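Local coordinates for tapirin (Caldicellulosiruptor kristjanssonii, PDB 6N2B), which probably attaches cells of this extreme thermophile to plant biomass by binding cellulose through its beta-helical C-terminal domain, at residues 301-306 with 320-325; 336-341 with 359-364; 342-347 with 363-368. One frame throughout, in Å; residues are numbered along the deposited sequence. Where two conformers were deposited one is given.

Contact 1 (301-306 with 320-325); sequences MELNGY and VQVKNY
Tyr306 and Tyr325 lie side by side, their rings almost parallel (8°) but displaced, so that little of one faces the other. CB of Tyr325 sits over one face of the Tyr306 ring, towards its rim, 3.8 Å from Tyr306 CE1, in a CH-pi contact. The hydroxyl of Tyr306 in turn stands over the centre of a Tyr325 face. The amides of Asn304 and Asn324 are nearly coplanar: Asn324 ND2 donates, within its own amide plane, to Asn304 OD1 at 2.6 Å. With CG anti to the carbonyl carbon (chi1 -78°), the Asn304 amide turns back toward Glu302, and ND2 reaches Glu302 OE2 at 2.6 Å. The same oxygen forms a long salt bridge to Lys323 NZ (3.6 Å), which also donates to Gln321 OE1 at 3.1 Å. An alanine in place of Asn304 would remove both links of this chain, and would probably leave the Asn324 amide without its acceptor and the Glu302 carboxylate freer to turn. Beneath these polar groups runs parallel beta pairing, with Leu303 N bonded to Gln321 O (2.8 Å). Met301, Leu303, Val320 and Val322 turn to the other face, where Phe328 of strand 327-330 touches all four. Strand 275-278 flanks 300-303 and strand 338-341 flanks 319-322, placing the pair in the middle of one parallel face of the beta-helix.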
ATOM      1  N   MET A 301       7.201   0.089  13.273  1.00 32.45           N
ATOM      2  CA  MET A 301       6.509   1.142  12.535  1.00 22.51           C
ATOM      3  C   MET A 301       7.087   2.467  12.996  1.00 28.18           C
ATOM      4  O   MET A 301       6.842   2.885  14.129  1.00 29.18           O
ATOM      5  CB  MET A 301       5.005   1.121  12.773  1.00 22.03           C
ATOM      6  CG  MET A 301       4.293   2.277  12.085  1.00 20.37           C
ATOM      7  SD  MET A 301       2.528   1.974  11.878  1.00 25.21           S
ATOM      8  CE  MET A 301       1.939   2.344  13.537  1.00 22.43           C
ATOM      9  N   GLU A 302       7.845   3.120  12.129  1.00 26.66           N
ATOM     10  CA  GLU A 302       8.487   4.387  12.442  1.00 25.11           C
ATOM     11  C   GLU A 302       7.668   5.496  11.799  1.00 28.84           C
ATOM     12  O   GLU A 302       7.661   5.649  10.571  1.00 24.01           O
ATOM     13  CB  GLU A 302       9.929   4.384  11.946  1.00 28.41           C
ATOM     14  CG  GLU A 302      10.741   5.588  12.336  1.00 27.87           C
ATOM     15  CD  GLU A 302      12.136   5.528  11.755  1.00 37.45           C
ATOM     16  OE1 GLU A 302      12.597   4.402  11.437  1.00 34.69           O
ATOM     17  OE2 GLU A 302      12.765   6.603  11.607  1.00 38.65           O
ATOM     18  N   LEU A 303       6.967   6.261  12.632  1.00 27.36           N
ATOM     19  CA  LEU A 303       6.100   7.335  12.163  1.00 25.89           C
ATOM     20  C   LEU A 303       6.821   8.655  12.407  1.00 28.90           C
ATOM     21  O   LEU A 303       6.575   9.361  13.387  1.00 31.03           O
ATOM     22  CB  LEU A 303       4.751   7.279  12.872  1.00 19.56           C
ATOM     23  CG  LEU A 303       4.027   5.960  12.638  1.00 26.54           C
ATOM     24  CD1 LEU A 303       2.707   5.891  13.405  1.00 24.12           C
ATOM     25  CD2 LEU A 303       3.795   5.765  11.152  1.00 25.13           C
ATOM     26  N   ASN A 304       7.747   8.976  11.507  1.00 26.13           N
ATOM     27  CA  ASN A 304       8.345  10.297  11.536  1.00 25.72           C
ATOM     28  C   ASN A 304       7.333  11.309  11.059  1.00 25.13           C
ATOM     29  O   ASN A 304       6.328  10.974  10.439  1.00 33.57           O
ATOM     30  CB  ASN A 304       9.599  10.374  10.677  1.00 28.76           C
ATOM     31  CG  ASN A 304      10.781   9.750  11.353  1.00 37.25           C
ATOM     32  OD1 ASN A 304      11.343  10.324  12.291  1.00 35.17           O
ATOM     33  ND2 ASN A 304      11.153   8.547  10.910  1.00 29.22           N
ATOM     34  N   GLY A 305       7.619  12.570  11.333  1.00 34.56           N
ATOM     35  CA  GLY A 305       6.584  13.534  11.582  1.00 26.18           C
ATOM     36  C   GLY A 305       6.393  14.583  10.511  1.00 35.58           C
ATOM     37  O   GLY A 305       7.026  14.581   9.452  1.00 22.42           O
ATOM     38  N   TYR A 306       5.588  15.572  10.897  1.00 47.69           N
ATOM     39  CA  TYR A 306       4.634  16.311  10.095  1.00 32.95           C
ATOM     40  C   TYR A 306       3.751  15.295   9.399  1.00 31.88           C
ATOM     41  O   TYR A 306       3.968  14.905   8.249  1.00 34.32           O
ATOM     42  CB  TYR A 306       5.351  17.309   9.210  1.00 34.38           C
ATOM     43  CG  TYR A 306       5.885  18.383  10.127  1.00 45.92           C
ATOM     44  CD1 TYR A 306       5.070  18.915  11.130  1.00 41.32           C
ATOM     45  CD2 TYR A 306       7.215  18.800  10.071  1.00 51.54           C
ATOM     46  CE1 TYR A 306       5.547  19.868  12.015  1.00 41.50           C
ATOM     47  CE2 TYR A 306       7.701  19.764  10.958  1.00 52.21           C
ATOM     48  CZ  TYR A 306       6.862  20.290  11.926  1.00 45.80           C
ATOM     49  OH  TYR A 306       7.335  21.236  12.804  1.00 53.24           O
ATOM     50  N   VAL A 320       6.859   0.600  17.914  1.00 23.26           N
ATOM     51  CA  VAL A 320       6.199   1.719  17.257  1.00 22.86           C
ATOM     52  C   VAL A 320       6.901   2.982  17.728  1.00 24.42           C
ATOM     53  O   VAL A 320       6.851   3.320  18.910  1.00 33.43           O
ATOM     54  CB  VAL A 320       4.700   1.770  17.578  1.00 26.04           C
ATOM     55  CG1 VAL A 320       4.051   2.938  16.849  1.00 15.25           C
ATOM     56  CG2 VAL A 320       4.007   0.448  17.224  1.00 19.18           C
ATOM     57  N   GLN A 321       7.582   3.659  16.820  1.00 28.21           N
ATOM     58  CA  GLN A 321       8.171   4.953  17.111  1.00 24.55           C
ATOM     59  C   GLN A 321       7.287   6.044  16.537  1.00 26.18           C
ATOM     60  O   GLN A 321       6.840   5.958  15.396  1.00 38.96           O
ATOM     61  CB  GLN A 321       9.562   5.096  16.513  1.00 31.17           C
ATOM     62  CG  GLN A 321      10.550   4.011  16.840  1.00 42.85           C
ATOM     63  CD  GLN A 321      11.789   4.100  15.942  1.00 51.69           C
ATOM     64  OE1 GLN A 321      12.609   5.023  16.075  1.00 41.15           O
ATOM     65  NE2 GLN A 321      11.913   3.151  15.004  1.00 44.93           N
ATOM     66  N   VAL A 322       7.055   7.076  17.329  1.00 23.98           N
ATOM     67  CA  VAL A 322       6.362   8.271  16.890  1.00 25.88           C
ATOM     68  C   VAL A 322       7.294   9.422  17.237  1.00 36.14           C
ATOM     69  O   VAL A 322       7.518   9.700  18.420  1.00 34.19           O
ATOM     70  CB  VAL A 322       4.998   8.418  17.580  1.00 24.78           C
ATOM     71  CG1 VAL A 322       4.261   9.660  17.100  1.00 30.01           C
ATOM     72  CG2 VAL A 322       4.164   7.173  17.352  1.00 22.84           C
ATOM     73  N   LYS A 323       7.876  10.066  16.224  1.00 31.21           N
ATOM     74  CA  LYS A 323       8.880  11.079  16.524  1.00 34.96           C
ATOM     75  C   LYS A 323       8.896  12.161  15.454  1.00 38.52           C
ATOM     76  O   LYS A 323       8.193  12.086  14.439  1.00 31.38           O
ATOM     77  CB  LYS A 323      10.277  10.460  16.682  1.00 31.15           C
ATOM     78  CG  LYS A 323      10.819   9.799  15.436  1.00 30.45           C
ATOM     79  CD  LYS A 323      11.883   8.760  15.755  1.00 30.77           C
ATOM     80  CE  LYS A 323      12.829   8.554  14.568  1.00 34.89           C
ATOM     81  NZ  LYS A 323      13.934   7.585  14.861  1.00 48.55           N
ATOM     82  N   ASN A 324       9.720  13.177  15.718  1.00 33.77           N
ATOM     83  CA  ASN A 324       9.940  14.319  14.830  1.00 34.63           C
ATOM     84  C   ASN A 324       8.622  14.977  14.427  1.00 34.03           C
ATOM     85  O   ASN A 324       8.367  15.246  13.256  1.00 35.65           O
ATOM     86  CB  ASN A 324      10.763  13.909  13.614  1.00 29.51           C
ATOM     87  CG  ASN A 324      12.164  13.480  14.000  1.00 35.96           C
ATOM     88  OD1 ASN A 324      12.896  14.246  14.629  1.00 35.31           O
ATOM     89  ND2 ASN A 324      12.531  12.240  13.675  1.00 32.34           N
ATOM     90  N   TYR A 325       7.793  15.248  15.433  1.00 28.00           N
ATOM     91  CA  TYR A 325       6.503  15.948  15.380  1.00 30.84           C
ATOM     92  C   TYR A 325       5.377  15.091  14.817  1.00 34.59           C
ATOM     93  O   TYR A 325       4.297  15.625  14.531  1.00 35.88           O
ATOM     94  CB  TYR A 325       6.579  17.259  14.597  1.00 29.67           C
ATOM     95  CG  TYR A 325       7.465  18.263  15.274  1.00 41.50           C
ATOM     96  CD1 TYR A 325       8.828  18.309  14.995  1.00 49.47           C
ATOM     97  CD2 TYR A 325       6.957  19.147  16.225  1.00 41.64           C
ATOM     98  CE1 TYR A 325       9.670  19.218  15.630  1.00 51.82           C
ATOM     99  CE2 TYR A 325       7.788  20.067  16.869  1.00 40.25           C
ATOM    100  CZ  TYR A 325       9.145  20.097  16.566  1.00 56.15           C
ATOM    101  OH  TYR A 325       9.985  20.998  17.185  1.00 54.52           O
TER

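Contact 2 (336-341 with 359-364); sequences VKKLTV and QLEVRN
Lys338 runs slantwise past the base of Gln359 to reach Glu361, two residues further along the paired strand. Its CG is anti to the backbone N (chi1 -159°) and the rest of the chain is extended, which carries CG past Gln359 CB at 3.7 Å and delivers NZ to Glu361 OE2 at 2.6 Å, nearly in line with the C-O bond. The other carboxylate oxygen, OE1, is taken by Arg363 NE at 2.9 Å, arriving from above the carboxylate plane. That side chain bends at chi3 (-56°), turning its guanidinium so that CG of Glu361 lies at its edge. Thr340 stands alongside Glu361 and offers a methyl, its CG2 4.0 Å from Glu361 CB. On the reverse face Leu339 and Leu360 point the same way, Leu339 CD2 meeting Leu360 CD1 at 4.1 Å, with Val341 beside Val362. Between the faces the parallel strands exchange backbone bonds, such as Glu361 N to Leu339 O at 3.0 Å. Successive residues point to opposite faces, leaving the leucines and valines buried and a polar, partly charged row opposite. One carboxylate serves two cations, so Glu361 probably stays ionised, linking Lys338 across the pair and Arg363 along its own segment in one network.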
ATOM      1  N   VAL A 336       1.452  -3.901  21.146  1.00 29.75           N
ATOM      2  CA  VAL A 336       2.761  -3.719  20.536  1.00 31.22           C
ATOM      3  C   VAL A 336       3.834  -4.134  21.533  1.00 30.86           C
ATOM      4  O   VAL A 336       3.590  -4.235  22.734  1.00 33.43           O
ATOM      5  CB  VAL A 336       2.996  -2.263  20.074  1.00 25.37           C
ATOM      6  CG1 VAL A 336       1.773  -1.730  19.382  1.00 18.99           C
ATOM      7  CG2 VAL A 336       3.387  -1.379  21.246  1.00 25.11           C
ATOM      8  N   LYS A 337       5.028  -4.403  21.003  1.00 27.22           N
ATOM      9  CA  LYS A 337       6.177  -4.706  21.847  1.00 30.50           C
ATOM     10  C   LYS A 337       6.632  -3.462  22.600  1.00 31.26           C
ATOM     11  O   LYS A 337       6.894  -3.507  23.808  1.00 35.89           O
ATOM     12  CB  LYS A 337       7.321  -5.270  20.988  1.00 38.57           C
ATOM     13  CG  LYS A 337       8.547  -5.833  21.749  1.00 42.34           C
ATOM     14  CD  LYS A 337       8.174  -7.112  22.506  1.00 63.28           C
ATOM     15  CE  LYS A 337       9.389  -7.973  22.819  1.00 61.52           C
ATOM     16  NZ  LYS A 337       9.196  -8.759  24.078  1.00 63.98           N
ATOM     17  N   LYS A 338       6.724  -2.341  21.900  1.00 26.12           N
ATOM     18  CA  LYS A 338       7.218  -1.107  22.482  1.00 24.35           C
ATOM     19  C   LYS A 338       6.548   0.065  21.774  1.00 28.47           C
ATOM     20  O   LYS A 338       6.269   0.013  20.572  1.00 24.26           O
ATOM     21  CB  LYS A 338       8.751  -1.010  22.378  1.00 28.11           C
ATOM     22  CG  LYS A 338       9.374  -0.032  23.368  1.00 32.81           C
ATOM     23  CD  LYS A 338      10.883   0.095  23.237  1.00 29.22           C
ATOM     24  CE  LYS A 338      11.421   1.071  24.306  1.00 41.04           C
ATOM     25  NZ  LYS A 338      12.888   1.357  24.266  1.00 30.17           N
ATOM     26  N   LEU A 339       6.246   1.105  22.540  1.00 34.84           N
ATOM     27  CA  LEU A 339       5.856   2.390  21.988  1.00 25.81           C
ATOM     28  C   LEU A 339       6.865   3.391  22.503  1.00 23.77           C
ATOM     29  O   LEU A 339       7.085   3.471  23.713  1.00 28.73           O
ATOM     30  CB  LEU A 339       4.442   2.787  22.410  1.00 22.82           C
ATOM     31  CG  LEU A 339       4.095   4.245  22.092  1.00 27.14           C
ATOM     32  CD1 LEU A 339       4.019   4.484  20.575  1.00 20.62           C
ATOM     33  CD2 LEU A 339       2.808   4.680  22.783  1.00 15.52           C
ATOM     34  N   THR A 340       7.521   4.107  21.600  1.00 22.96           N
ATOM     35  CA  THR A 340       8.436   5.157  22.023  1.00 27.35           C
ATOM     36  C   THR A 340       8.044   6.443  21.317  1.00 27.75           C
ATOM     37  O   THR A 340       7.882   6.465  20.097  1.00 31.53           O
ATOM     38  CB  THR A 340       9.923   4.794  21.772  1.00 30.02           C
ATOM     39  OG1 THR A 340      10.329   5.165  20.453  1.00 46.74           O
ATOM     40  CG2 THR A 340      10.149   3.325  21.953  1.00 22.54           C
ATOM     41  N   VAL A 341       7.851   7.498  22.093  1.00 28.86           N
ATOM     42  CA  VAL A 341       7.572   8.828  21.575  1.00 32.02           C
ATOM     43  C   VAL A 341       8.763   9.708  21.932  1.00 31.45           C
ATOM     44  O   VAL A 341       9.154   9.788  23.101  1.00 38.26           O
ATOM     45  CB  VAL A 341       6.254   9.380  22.138  1.00 28.01           C
ATOM     46  CG1 VAL A 341       5.841  10.653  21.414  1.00 26.56           C
ATOM     47  CG2 VAL A 341       5.177   8.330  22.012  1.00 19.90           C
ATOM     48  N   GLN A 359       6.692  -2.471  26.699  1.00 27.34           N
ATOM     49  CA  GLN A 359       7.485  -1.347  27.169  1.00 35.88           C
ATOM     50  C   GLN A 359       6.933  -0.036  26.629  1.00 37.29           C
ATOM     51  O   GLN A 359       6.400   0.030  25.515  1.00 34.56           O
ATOM     52  CB  GLN A 359       8.951  -1.493  26.761  1.00 38.73           C
ATOM     53  CG  GLN A 359       9.705  -2.465  27.626  1.00 49.39           C
ATOM     54  CD  GLN A 359      11.072  -2.750  27.086  1.00 58.35           C
ATOM     55  OE1 GLN A 359      11.842  -1.827  26.785  1.00 63.93           O
ATOM     56  NE2 GLN A 359      11.391  -4.034  26.948  1.00 52.63           N
ATOM     57  N   LEU A 360       7.082   1.015  27.431  1.00 25.24           N
ATOM     58  CA  LEU A 360       6.683   2.358  27.045  1.00 18.02           C
ATOM     59  C   LEU A 360       7.816   3.318  27.366  1.00 26.21           C
ATOM     60  O   LEU A 360       8.209   3.453  28.527  1.00 36.64           O
ATOM     61  CB  LEU A 360       5.405   2.772  27.767  1.00 25.26           C
ATOM     62  CG  LEU A 360       5.070   4.261  27.734  1.00 27.59           C
ATOM     63  CD1 LEU A 360       4.882   4.740  26.306  1.00 19.22           C
ATOM     64  CD2 LEU A 360       3.826   4.495  28.553  1.00 23.61           C
ATOM     65  N   GLU A 361       8.336   3.985  26.344  1.00 29.47           N
ATOM     66  CA  GLU A 361       9.398   4.968  26.492  1.00 29.58           C
ATOM     67  C   GLU A 361       8.908   6.299  25.946  1.00 28.91           C
ATOM     68  O   GLU A 361       8.374   6.349  24.838  1.00 30.84           O
ATOM     69  CB  GLU A 361      10.661   4.515  25.750  1.00 33.95           C
ATOM     70  CG  GLU A 361      11.896   5.384  25.998  1.00 46.94           C
ATOM     71  CD  GLU A 361      13.039   5.070  25.043  1.00 51.45           C
ATOM     72  OE1 GLU A 361      13.627   6.025  24.478  1.00 45.18           O
ATOM     73  OE2 GLU A 361      13.341   3.868  24.854  1.00 56.47           O
ATOM     74  N   VAL A 362       9.065   7.368  26.728  1.00 32.02           N
ATOM     75  CA  VAL A 362       8.769   8.732  26.300  1.00 26.07           C
ATOM     76  C   VAL A 362       9.985   9.592  26.622  1.00 42.46           C
ATOM     77  O   VAL A 362      10.632   9.399  27.657  1.00 54.61           O
ATOM     78  CB  VAL A 362       7.498   9.292  26.975  1.00 30.37           C
ATOM     79  CG1 VAL A 362       7.096  10.646  26.363  1.00 22.22           C
ATOM     80  CG2 VAL A 362       6.360   8.290  26.879  1.00 19.43           C
ATOM     81  N   ARG A 363      10.295  10.544  25.744  1.00 33.27           N
ATOM     82  CA  ARG A 363      11.622  11.139  25.730  1.00 34.30           C
ATOM     83  C   ARG A 363      11.565  12.437  24.939  1.00 40.54           C
ATOM     84  O   ARG A 363      10.611  12.677  24.198  1.00 38.98           O
ATOM     85  CB  ARG A 363      12.625  10.153  25.118  1.00 40.99           C
ATOM     86  CG  ARG A 363      14.098  10.456  25.290  1.00 44.23           C
ATOM     87  CD  ARG A 363      14.910   9.165  25.226  1.00 58.51           C
ATOM     88  NE  ARG A 363      14.465   8.170  26.213  1.00 77.41           N
ATOM     89  CZ  ARG A 363      14.880   8.106  27.484  1.00 78.61           C
ATOM     90  NH1 ARG A 363      15.771   8.979  27.958  1.00 58.19           N
ATOM     91  NH2 ARG A 363      14.402   7.157  28.291  1.00 61.33           N
ATOM     92  N   ASN A 364      12.588  13.276  25.136  0.51 40.48           N
ATOM     93  CA  ASN A 364      12.829  14.490  24.358  0.51 40.01           C
ATOM     94  C   ASN A 364      11.552  15.183  23.892  0.51 42.47           C
ATOM     95  O   ASN A 364      11.333  15.325  22.684  0.51 42.53           O
ATOM     96  CB  ASN A 364      13.699  14.175  23.136  0.51 38.90           C
ATOM     97  CG  ASN A 364      15.059  13.604  23.508  0.51 43.76           C
ATOM     98  OD1 ASN A 364      15.530  13.767  24.636  0.51 48.23           O
ATOM     99  ND2 ASN A 364      15.701  12.932  22.551  0.51 47.25           N
TER

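Contact 3 (342-347 with 363-368); sequences TDNGRT and RNNGRV
Thr347 and Val368 pair in the strands of the next face, which start one residue earlier and are held by backbone bonds: Thr347 N reaches Arg367 O at 3.1 Å, in the carbonyl plane, while Arg367 N approaches Gly345 O (3.3 Å) from above that carbonyl's plane. Before them, Thr342 to Gly345 and Arg363 to Gly366 are both type I' turns, and Asn344 N bonds to Asn364 O at 3.3 Å, joining one bend to the next. Stacked corners of this kind are characteristic of a parallel beta-helix, in which each coil repeats the path of its neighbour; asparagine suits the left-handed backbone conformation that Asn344 and Asn365 adopt here. These two side chains point the same way with amide planes 11° apart, but staggered, so that ND2 of Asn344 lies 3.5 Å from CB of Asn365. Apolar contact is modest: the Thr342 methyl CG2 rests 3.7 Å from Arg363 CB. Like charges meet where Arg367, bent at chi3 (-51°), brings NH2 over one face of the Arg346 guanidinium, 3.3 Å from Arg346 NH1, a pairing of cations that is probably unfavourable in itself; Arg346 NE is meanwhile held by Asn327 OD1.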
ATOM      1  N   THR A 342       9.363  10.339  20.928  1.00 30.15           N
ATOM      2  CA  THR A 342      10.560  11.147  21.113  1.00 31.58           C
ATOM      3  C   THR A 342      10.459  12.359  20.208  1.00 35.02           C
ATOM      4  O   THR A 342       9.608  12.427  19.321  1.00 32.26           O
ATOM      5  CB  THR A 342      11.839  10.368  20.759  1.00 44.79           C
ATOM      6  OG1 THR A 342      11.683   8.992  21.110  1.00 54.73           O
ATOM      7  CG2 THR A 342      13.071  10.934  21.480  1.00 42.56           C
ATOM      8  N   ASP A 343      11.353  13.314  20.439  1.00 36.43           N
ATOM      9  CA  ASP A 343      11.635  14.376  19.483  1.00 39.08           C
ATOM     10  C   ASP A 343      10.349  15.047  19.005  1.00 30.90           C
ATOM     11  O   ASP A 343      10.131  15.260  17.813  1.00 36.42           O
ATOM     12  CB  ASP A 343      12.465  13.837  18.307  1.00 37.71           C
ATOM     13  CG  ASP A 343      13.696  13.025  18.763  1.00 40.37           C
ATOM     14  OD1 ASP A 343      14.572  13.546  19.499  1.00 39.91           O
ATOM     15  OD2 ASP A 343      13.781  11.841  18.388  1.00 44.53           O
ATOM     16  N   ASN A 344       9.481  15.356  19.966  1.00 34.25           N
ATOM     17  CA  ASN A 344       8.250  16.125  19.788  1.00 35.18           C
ATOM     18  C   ASN A 344       7.125  15.342  19.143  1.00 34.01           C
ATOM     19  O   ASN A 344       6.177  15.944  18.638  1.00 35.27           O
ATOM     20  CB  ASN A 344       8.479  17.398  18.979  1.00 32.90           C
ATOM     21  CG  ASN A 344       9.226  18.428  19.757  1.00 45.83           C
ATOM     22  OD1 ASN A 344      10.387  18.717  19.470  1.00 50.80           O
ATOM     23  ND2 ASN A 344       8.571  18.993  20.766  1.00 52.38           N
ATOM     24  N   GLY A 345       7.182  14.022  19.156  1.00 35.04           N
ATOM     25  CA  GLY A 345       6.047  13.234  18.736  1.00 39.12           C
ATOM     26  C   GLY A 345       4.864  13.394  19.680  1.00 38.02           C
ATOM     27  O   GLY A 345       4.912  14.088  20.700  1.00 42.24           O
ATOM     28  N   ARG A 346       3.766  12.731  19.307  1.00 41.29           N
ATOM     29  CA  ARG A 346       2.569  12.660  20.141  1.00 37.59           C
ATOM     30  C   ARG A 346       1.778  11.409  19.794  1.00 27.33           C
ATOM     31  O   ARG A 346       1.503  11.151  18.621  1.00 39.84           O
ATOM     32  CB  ARG A 346       1.671  13.892  19.976  1.00 29.65           C
ATOM     33  CG  ARG A 346       0.360  13.725  20.719  1.00 43.84           C
ATOM     34  CD  ARG A 346      -0.320  15.043  21.020  1.00 61.80           C
ATOM     35  NE  ARG A 346      -0.671  15.788  19.817  1.00 68.65           N
ATOM     36  CZ  ARG A 346      -1.568  16.771  19.783  1.00 78.44           C
ATOM     37  NH1 ARG A 346      -2.211  17.135  20.892  1.00 58.86           N
ATOM     38  NH2 ARG A 346      -1.818  17.393  18.632  1.00 88.38           N
ATOM     39  N   THR A 347       1.408  10.642  20.812  1.00 23.29           N
ATOM     40  CA  THR A 347       0.544   9.487  20.638  1.00 20.08           C
ATOM     41  C   THR A 347      -0.644   9.647  21.563  1.00 27.84           C
ATOM     42  O   THR A 347      -0.463   9.760  22.779  1.00 32.58           O
ATOM     43  CB  THR A 347       1.269   8.185  20.940  1.00 16.45           C
ATOM     44  OG1 THR A 347       2.426   8.088  20.108  1.00 29.85           O
ATOM     45  CG2 THR A 347       0.357   7.014  20.668  1.00 19.83           C
ATOM     46  N   ARG A 363      10.295  10.544  25.744  1.00 33.27           N
ATOM     47  CA  ARG A 363      11.622  11.139  25.730  1.00 34.30           C
ATOM     48  C   ARG A 363      11.565  12.437  24.939  1.00 40.54           C
ATOM     49  O   ARG A 363      10.611  12.677  24.198  1.00 38.98           O
ATOM     50  CB  ARG A 363      12.625  10.153  25.118  1.00 40.99           C
ATOM     51  CG  ARG A 363      14.098  10.456  25.290  1.00 44.23           C
ATOM     52  CD  ARG A 363      14.910   9.165  25.226  1.00 58.51           C
ATOM     53  NE  ARG A 363      14.465   8.170  26.213  1.00 77.41           N
ATOM     54  CZ  ARG A 363      14.880   8.106  27.484  1.00 78.61           C
ATOM     55  NH1 ARG A 363      15.771   8.979  27.958  1.00 58.19           N
ATOM     56  NH2 ARG A 363      14.402   7.157  28.291  1.00 61.33           N
ATOM     57  N   ASN A 364      12.588  13.276  25.136  0.51 40.48           N
ATOM     58  CA  ASN A 364      12.829  14.490  24.358  0.51 40.01           C
ATOM     59  C   ASN A 364      11.552  15.183  23.892  0.51 42.47           C
ATOM     60  O   ASN A 364      11.333  15.325  22.684  0.51 42.53           O
ATOM     61  CB  ASN A 364      13.699  14.175  23.136  0.51 38.90           C
ATOM     62  CG  ASN A 364      15.059  13.604  23.508  0.51 43.76           C
ATOM     63  OD1 ASN A 364      15.530  13.767  24.636  0.51 48.23           O
ATOM     64  ND2 ASN A 364      15.701  12.932  22.551  0.51 47.25           N
ATOM     65  N   ASN A 365      10.701  15.593  24.834  1.00 41.99           N
ATOM     66  CA  ASN A 365       9.459  16.327  24.579  1.00 47.78           C
ATOM     67  C   ASN A 365       8.399  15.510  23.859  1.00 42.41           C
ATOM     68  O   ASN A 365       7.416  16.080  23.370  1.00 42.59           O
ATOM     69  CB  ASN A 365       9.697  17.630  23.806  1.00 42.49           C
ATOM     70  CG  ASN A 365      10.326  18.702  24.670  1.00 54.25           C
ATOM     71  OD1 ASN A 365      11.400  19.210  24.345  1.00 54.65           O
ATOM     72  ND2 ASN A 365       9.671  19.039  25.793  1.00 47.33           N
ATOM     73  N   GLY A 366       8.558  14.194  23.783  1.00 39.18           N
ATOM     74  CA  GLY A 366       7.436  13.359  23.405  1.00 38.92           C
ATOM     75  C   GLY A 366       6.286  13.527  24.380  1.00 40.21           C
ATOM     76  O   GLY A 366       6.479  13.847  25.556  1.00 37.21           O
ATOM     77  N   ARG A 367       5.071  13.333  23.877  1.00 40.32           N
ATOM     78  CA  ARG A 367       3.868  13.428  24.689  1.00 34.75           C
ATOM     79  C   ARG A 367       2.989  12.221  24.419  1.00 39.56           C
ATOM     80  O   ARG A 367       2.826  11.812  23.270  1.00 40.90           O
ATOM     81  CB  ARG A 367       3.099  14.725  24.392  1.00 40.43           C
ATOM     82  CG  ARG A 367       3.964  15.976  24.468  1.00 45.24           C
ATOM     83  CD  ARG A 367       3.163  17.225  24.838  1.00 49.49           C
ATOM     84  NE  ARG A 367       1.973  17.439  24.004  1.00 65.53           N
ATOM     85  CZ  ARG A 367       1.986  17.684  22.690  1.00 62.56           C
ATOM     86  NH1 ARG A 367       3.132  17.739  22.012  1.00 63.01           N
ATOM     87  NH2 ARG A 367       0.843  17.873  22.043  1.00 54.74           N
ATOM     88  N   VAL A 368       2.436  11.635  25.476  1.00 38.62           N
ATOM     89  CA  VAL A 368       1.377  10.640  25.341  1.00 32.09           C
ATOM     90  C   VAL A 368       0.148  11.192  26.038  1.00 34.65           C
ATOM     91  O   VAL A 368       0.207  11.533  27.224  1.00 45.00           O
ATOM     92  CB  VAL A 368       1.757   9.281  25.940  1.00 31.01           C
ATOM     93  CG1 VAL A 368       0.484   8.468  26.228  1.00 26.41           C
ATOM     94  CG2 VAL A 368       2.689   8.533  25.027  1.00 27.47           C
TER

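How the contacts relate
Following the chain from the N terminus, contact 1 closes first, joining two coils across the 13 residues between 301-306 and 320-325, before contact 2 opens. Contact 2 repeats that step on the same parallel sheet, and its first strand, 338-341, lies directly beside 319-322: Val320 N and O probably bond to Lys338 O and Thr340 N. Contact 3 interleaves with contact 2 rather than nesting inside it. Each of its segments follows a segment of contact 2, with Arg363 and Asn364 shared, so both close the same coil, one along a face and the other round the corner. Contact 1 meets this corner too, through Val322 and Thr342, while Val341 packs against Thr347 inside the bend.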